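Local coordinates for Melibiose/raffinose/stachyose-binding protein MelE (Bacillus subtilis subsp. subtilis str. 168, PDB 4R6H) that binds melibiose, raffinose and stachyose and delivers them to an ABC transporter for import into the cell, at residues 185-188 and 192-195; 237-242 and 395-400; 388-393 and 402-407. All blocks are in the same frame, centred on the assembly; numbering follows the deposited sequence.

How the contacts relate
Contact 1 is buried, contact 3 is partly buried and contact 2 lies at the surface. All three sit on the same side of the chain's centre, and helix 383-395 draws them together. Contact 3 pairs that helix with helix 401-420. Contact 2 ties its C-terminal end to helix 229-240. Contact 1 joins the loop after strand 182-185 to the first turn of helix 192-206, and its F194 packs on A395 of contact 2 and on G391 and Q392 of contact 3. The chemistry differs with place. Aromatic packing and one serine bond hold contact 1, aliphatic packing with a water-bridged polar edge holds contact 3, and contact 2 is almost wholly polar.

Contact 1 of 3, residues 185-188 and 192-195; sequences WFAG and SSFA
Both F186 and F194 turn CG anti to their own carbonyl carbon (chi1 -77° for F186), and the two rings come to lie side by side. The link is a beta-alpha connection in this solute-binding protein: residues 185-188 lead out of strand 182-185, and helix 192-206 opens with residues 192-195. A187 is the centre of an inverse gamma turn, which bends the chain as it leaves the strand. The two ring planes differ by 18°, but they are slid apart and barely overlap, with centroids 5.2 Å apart. CD2 of F186 meets CD1 of F194 at 3.9 Å. At its edge, and in its plane, the F186 ring also meets the backbone O of S193, 3.5 Å from CE2. F184 packs edge-to-face with F186 from the preceding strand.

The far end of the F194 ring rests on the loop backbone, where CE2 lies 3.5 Å from CA of G188. A side chain at G188 would clash with this ring, so the close approach depends on glycine. Q392 and A395 of helix 383-395 also touch F194.

S193 supplies the polar tie. Its OG donates to O of A187 and has a weak second bond to O of D190. OG of S193 comes from above the A187 carbonyl plane, 54° out of it, and lies 2.7 Å from A187 O.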
# COMPACT_ATOMS: atom_id res chain seq x y z
N TRP A 185 -10.70 1.10 -15.06
CA TRP A 185 -11.88 0.63 -14.33
C TRP A 185 -11.80 0.90 -12.86
O TRP A 185 -10.78 0.68 -12.24
CB TRP A 185 -12.06 -0.88 -14.55
CG TRP A 185 -13.35 -1.45 -14.07
CD1 TRP A 185 -14.50 -1.61 -14.78
CD2 TRP A 185 -13.58 -2.04 -12.80
NE1 TRP A 185 -15.46 -2.22 -14.01
CE2 TRP A 185 -14.93 -2.51 -12.78
CE3 TRP A 185 -12.80 -2.21 -11.66
CZ2 TRP A 185 -15.48 -3.13 -11.65
CZ3 TRP A 185 -13.36 -2.82 -10.55
CH2 TRP A 185 -14.67 -3.30 -10.57
N PHE A 186 -12.89 1.43 -12.32
CA PHE A 186 -13.06 1.69 -10.89
C PHE A 186 -14.24 0.97 -10.30
O PHE A 186 -15.36 1.03 -10.84
CB PHE A 186 -13.30 3.21 -10.61
CG PHE A 186 -12.06 4.04 -10.68
CD1 PHE A 186 -11.62 4.53 -11.88
CD2 PHE A 186 -11.33 4.33 -9.55
CE1 PHE A 186 -10.47 5.31 -11.96
CE2 PHE A 186 -10.20 5.10 -9.59
CZ PHE A 186 -9.76 5.59 -10.82
N ALA A 187 -14.00 0.38 -9.15
CA ALA A 187 -15.09 -0.18 -8.34
C ALA A 187 -15.61 0.97 -7.42
O ALA A 187 -15.40 0.93 -6.21
CB ALA A 187 -14.62 -1.37 -7.54
N GLY A 188 -16.30 1.94 -8.03
CA GLY A 188 -16.61 3.18 -7.38
C GLY A 188 -17.69 3.04 -6.32
O GLY A 188 -17.92 3.97 -5.55
N SER A 192 -13.07 3.71 -1.27
CA SER A 192 -11.62 3.53 -1.19
C SER A 192 -11.04 3.40 -2.62
O SER A 192 -9.83 3.60 -2.83
CB SER A 192 -11.25 2.32 -0.30
OG SER A 192 -11.52 1.15 -1.01
N SER A 193 -11.85 3.01 -3.60
CA SER A 193 -11.36 2.93 -5.00
C SER A 193 -10.88 4.28 -5.48
O SER A 193 -9.88 4.38 -6.22
CB SER A 193 -12.46 2.38 -5.91
OG SER A 193 -12.80 1.07 -5.44
N PHE A 194 -11.61 5.33 -5.14
CA PHE A 194 -11.17 6.67 -5.53
C PHE A 194 -10.08 7.20 -4.63
O PHE A 194 -9.16 7.91 -5.07
CB PHE A 194 -12.33 7.65 -5.55
CG PHE A 194 -13.40 7.27 -6.54
CD1 PHE A 194 -13.13 7.31 -7.90
CD2 PHE A 194 -14.67 6.86 -6.12
CE1 PHE A 194 -14.10 6.96 -8.82
CE2 PHE A 194 -15.64 6.51 -7.03
CZ PHE A 194 -15.36 6.55 -8.38
N ALA A 195 -10.12 6.84 -3.34
CA ALA A 195 -9.05 7.22 -2.48
C ALA A 195 -7.71 6.71 -2.98
O ALA A 195 -6.68 7.39 -2.87
CB ALA A 195 -9.30 6.78 -1.03

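Contact 2 of 3, residues 237-242 and 395-400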
# COMPACT_ATOMS: atom_id res chain seq x y z
N GLN A 237 -12.03 14.63 -16.27
CA GLN A 237 -11.73 14.36 -17.70
C GLN A 237 -11.97 12.92 -18.08
O GLN A 237 -12.65 12.59 -19.06
CB GLN A 237 -10.30 14.71 -18.00
CG GLN A 237 -10.03 16.18 -17.97
CD GLN A 237 -8.55 16.47 -18.03
OE1 GLN A 237 -7.75 15.69 -18.63
NE2 GLN A 237 -8.16 17.58 -17.43
N MET A 238 -11.48 12.01 -17.25
CA MET A 238 -11.67 10.60 -17.55
C MET A 238 -13.14 10.24 -17.54
O MET A 238 -13.60 9.49 -18.38
CB MET A 238 -10.91 9.74 -16.51
CG MET A 238 -9.42 9.94 -16.57
SD MET A 238 -8.57 9.11 -15.19
CE MET A 238 -6.87 9.22 -15.72
N GLN A 239 -13.90 10.73 -16.58
CA GLN A 239 -15.32 10.47 -16.57
C GLN A 239 -16.00 11.03 -17.82
O GLN A 239 -16.71 10.35 -18.56
CB GLN A 239 -15.94 11.07 -15.32
CG GLN A 239 -17.42 10.80 -15.18
CD GLN A 239 -18.10 11.79 -14.25
OE1 GLN A 239 -17.95 13.01 -14.41
NE2 GLN A 239 -18.87 11.29 -13.30
N LYS A 240 -15.80 12.31 -18.07
CA LYS A 240 -16.52 12.95 -19.18
C LYS A 240 -16.21 12.31 -20.53
O LYS A 240 -17.11 12.18 -21.38
CB LYS A 240 -16.22 14.43 -19.23
CG LYS A 240 -17.31 15.21 -19.97
CD LYS A 240 -17.06 16.69 -19.94
CE LYS A 240 -18.06 17.45 -20.82
NZ LYS A 240 -17.50 18.77 -21.27
N GLU A 241 -14.94 11.93 -20.70
CA GLU A 241 -14.44 11.37 -21.96
C GLU A 241 -14.63 9.87 -22.09
O GLU A 241 -14.15 9.27 -23.06
CB GLU A 241 -12.99 11.70 -22.10
CG GLU A 241 -12.75 13.21 -22.16
CD GLU A 241 -11.31 13.60 -22.08
OE1 GLU A 241 -10.46 12.81 -22.54
OE2 GLU A 241 -10.98 14.69 -21.56
N LYS A 242 -15.34 9.30 -21.15
CA LYS A 242 -15.69 7.88 -21.12
C LYS A 242 -14.44 7.01 -21.11
O LYS A 242 -14.39 5.97 -21.77
CB LYS A 242 -16.64 7.51 -22.28
CG LYS A 242 -17.93 8.35 -22.27
CD LYS A 242 -17.83 9.51 -23.26
CE LYS A 242 -18.99 10.49 -23.12
NZ LYS A 242 -20.31 9.84 -23.31
N ALA A 395 -17.55 11.50 -8.92
CA ALA A 395 -18.02 10.54 -9.91
C ALA A 395 -19.54 10.57 -10.02
O ALA A 395 -20.11 10.28 -11.09
CB ALA A 395 -17.55 9.12 -9.58
N ALA A 396 -20.19 10.90 -8.91
CA ALA A 396 -21.64 10.98 -8.87
C ALA A 396 -22.17 12.38 -9.30
O ALA A 396 -23.36 12.61 -9.24
CB ALA A 396 -22.14 10.63 -7.48
N ASP A 397 -21.30 13.28 -9.72
CA ASP A 397 -21.68 14.60 -10.22
C ASP A 397 -22.27 15.50 -9.14
O ASP A 397 -22.99 16.49 -9.44
CB ASP A 397 -22.62 14.53 -11.45
CG ASP A 397 -21.97 13.86 -12.66
OD1 ASP A 397 -20.73 13.78 -12.72
OD2 ASP A 397 -22.72 13.42 -13.56
N ILE A 398 -21.92 15.21 -7.89
CA ILE A 398 -22.37 16.02 -6.74
C ILE A 398 -21.42 17.22 -6.50
O ILE A 398 -21.89 18.32 -6.18
CB ILE A 398 -22.49 15.17 -5.47
CG1 ILE A 398 -23.56 14.09 -5.65
CG2 ILE A 398 -22.81 16.03 -4.26
CD1 ILE A 398 -23.47 12.97 -4.64
N LEU A 399 -20.10 17.02 -6.65
CA LEU A 399 -19.10 18.06 -6.43
C LEU A 399 -18.25 18.23 -7.68
O LEU A 399 -17.89 17.23 -8.31
CB LEU A 399 -18.16 17.69 -5.29
CG LEU A 399 -18.74 17.70 -3.90
CD1 LEU A 399 -17.62 17.47 -2.88
CD2 LEU A 399 -19.51 18.99 -3.62
N ALA A 400 -17.88 19.47 -7.96
CA ALA A 400 -16.99 19.83 -9.07
C ALA A 400 -15.55 19.95 -8.56
O ALA A 400 -15.32 20.16 -7.37
CB ALA A 400 -17.44 21.17 -9.65
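The side chain of Q239 runs out from its helix and meets D397 obliquely. The amide and carboxylate planes are 74° apart, so the two groups do not lie flat against each other. NE2 of Q239 donates to OD1 of D397 at 3.2 Å, with a bent N-H...O angle of 140°. The acceptor is met from above the carboxylate plane. NE2 also lies 2.7 Å from O of A395, but the angle is too poor for a hydrogen bond. With CG anti to the backbone N (chi1 -178°) and the chain extended beyond it, Q239 reaches across to 395-400.

The contact joins two helix C-termini. Helix 229-240 ends in a Schellman motif with K242 as the C-prime residue. Helix 383-395 is closed by another. D397, with positive phi, is the first residue to leave helical geometry there.

K236, outside both segments, ties the polar ends together through a salt bridge to D397 and a hydrogen bond to Q239. Its NZ bonds to both acceptors, Q239 OE1 and D397 OD1, which are 3.3 Å apart, and would be expected to ease their repulsion. An alanine here in place of Q239 would remove the NE2 bond to D397 and the OE1 acceptor for K236, and is likely to leave D397 relying on the lysine.

Contact 3 of 3, residues 388-393 and 402-407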
# COMPACT_ATOMS: atom_id res chain seq x y z
N GLY A 388 -11.64 9.40 -0.43
CA GLY A 388 -12.61 8.49 -1.02
C GLY A 388 -13.96 9.17 -1.24
O GLY A 388 -14.53 9.08 -2.34
N THR A 389 -14.41 9.88 -0.20
CA THR A 389 -15.64 10.68 -0.20
C THR A 389 -15.69 11.62 -1.39
O THR A 389 -16.64 11.61 -2.18
CB THR A 389 -15.78 11.55 1.10
OG1 THR A 389 -16.12 10.74 2.21
CG2 THR A 389 -16.78 12.64 0.94
N VAL A 390 -14.68 12.45 -1.53
CA VAL A 390 -14.73 13.49 -2.56
C VAL A 390 -14.68 12.87 -3.95
O VAL A 390 -15.32 13.35 -4.89
CB VAL A 390 -13.69 14.61 -2.37
CG1 VAL A 390 -13.90 15.31 -1.03
CG2 VAL A 390 -12.25 14.14 -2.56
N GLY A 391 -13.91 11.79 -4.09
CA GLY A 391 -13.87 11.14 -5.37
C GLY A 391 -15.19 10.51 -5.75
O GLY A 391 -15.63 10.60 -6.89
N GLN A 392 -15.89 9.92 -4.77
CA GLN A 392 -17.18 9.34 -5.04
C GLN A 392 -18.20 10.43 -5.37
O GLN A 392 -19.04 10.28 -6.29
CB GLN A 392 -17.62 8.54 -3.82
CG GLN A 392 -18.51 7.39 -4.15
CD GLN A 392 -18.73 6.53 -2.93
OE1 GLN A 392 -19.04 7.03 -1.83
NE2 GLN A 392 -18.57 5.22 -3.10
N GLU A 393 -18.12 11.56 -4.67
CA GLU A 393 -19.00 12.68 -4.98
C GLU A 393 -18.72 13.31 -6.36
O GLU A 393 -19.63 13.77 -7.05
CB GLU A 393 -18.94 13.72 -3.85
CG GLU A 393 -19.62 13.24 -2.59
CD GLU A 393 -19.93 14.38 -1.64
OE1 GLU A 393 -19.00 14.85 -1.01
OE2 GLU A 393 -21.12 14.75 -1.53
N GLN A 402 -13.12 22.21 -8.51
CA GLN A 402 -12.71 23.37 -7.68
C GLN A 402 -13.27 23.32 -6.25
O GLN A 402 -12.58 23.64 -5.27
CB GLN A 402 -13.11 24.70 -8.36
CG GLN A 402 -12.50 24.91 -9.75
CD GLN A 402 -10.96 24.91 -9.79
OE1 GLN A 402 -10.32 25.25 -8.82
NE2 GLN A 402 -10.38 24.48 -10.92
N ASP A 403 -14.51 22.85 -6.11
CA ASP A 403 -15.11 22.74 -4.79
C ASP A 403 -14.51 21.62 -3.93
O ASP A 403 -14.46 21.70 -2.71
CB ASP A 403 -16.63 22.57 -4.95
CG ASP A 403 -17.25 23.77 -5.67
OD1 ASP A 403 -16.84 24.92 -5.38
OD2 ASP A 403 -18.11 23.58 -6.55
N ILE A 404 -14.02 20.57 -4.57
CA ILE A 404 -13.34 19.48 -3.85
C ILE A 404 -12.08 19.94 -3.12
O ILE A 404 -11.83 19.58 -1.98
CB ILE A 404 -13.04 18.31 -4.82
CG1 ILE A 404 -14.37 17.65 -5.17
CG2 ILE A 404 -12.07 17.31 -4.21
CD1 ILE A 404 -14.32 16.71 -6.34
N SER A 405 -11.26 20.75 -3.76
CA SER A 405 -10.04 21.20 -3.12
C SER A 405 -10.36 22.06 -1.91
O SER A 405 -9.66 22.00 -0.92
CB SER A 405 -9.15 21.94 -4.12
OG SER A 405 -8.70 20.98 -5.07
N GLN A 406 -11.46 22.79 -1.95
CA GLN A 406 -11.81 23.59 -0.79
C GLN A 406 -12.24 22.70 0.39
O GLN A 406 -11.79 22.91 1.53
CB GLN A 406 -12.89 24.59 -1.17
CG GLN A 406 -12.33 25.62 -2.15
CD GLN A 406 -13.34 26.68 -2.50
OE1 GLN A 406 -13.09 27.87 -2.31
NE2 GLN A 406 -14.48 26.26 -3.01
N LYS A 407 -13.04 21.69 0.10
CA LYS A 407 -13.39 20.70 1.13
C LYS A 407 -12.19 19.97 1.71
O LYS A 407 -12.07 19.75 2.92
CB LYS A 407 -14.37 19.72 0.55
CG LYS A 407 -14.76 18.55 1.46
CD LYS A 407 -15.83 18.96 2.46
CE LYS A 407 -16.21 17.83 3.42
NZ LYS A 407 -16.69 16.59 2.74
O HOH W 1 -18.48 16.75 1.01
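Apolar packing between V390 and I404 forms the centre of this contact. The two side chains meet through their methyl branches. CG2 of I404 lies 3.6 Å from CG2 of V390 and is equally close to its CB. That branch of I404 is anti to the backbone N, which presents it to the valine. CD1 of I404 reaches on to the backbone O of V390, at 3.8 Å. Y198 of helix 192-206 touches V390, while S232 of helix 229-240 and L399 touch I404.

The aliphatic part of K407 extends this apolar patch. Its CG lies 4.2 Å from CG1 of V390. The side chain bends at chi2 (81°) and again at chi4, and its NZ passes near a methyl, 4.3 Å from CG2 of T389. The two helix segments form an antiparallel pair: their N-to-C directions differ by 163°, and their axes come within 10.5 Å. Helix 383-395 runs in, the short loop turns the chain, and helix 401-420 runs back alongside it. This is a helical hairpin near the C-terminal end of the protein. V390 and I404 have the nearest CA atoms across it, 6.3 Å apart.

The polar contacts lie to one side of the aliphatic pair. No direct hydrogen bond joins 388-393 and 402-407. E393 and K407 carry opposite charges, but OE1 of the glutamate is 4.7 Å from NZ of the lysine. One water spans them, donating to E393 OE1 and accepting from K407 NZ. The K407 side of this bridge is short, and its exact geometry is doubtful. K407 also has a weak, long ion pair with E411, one turn further along its own helix. The hydroxyl of T389 is engaged elsewhere, hydrogen-bonded to K191 and to O of D385.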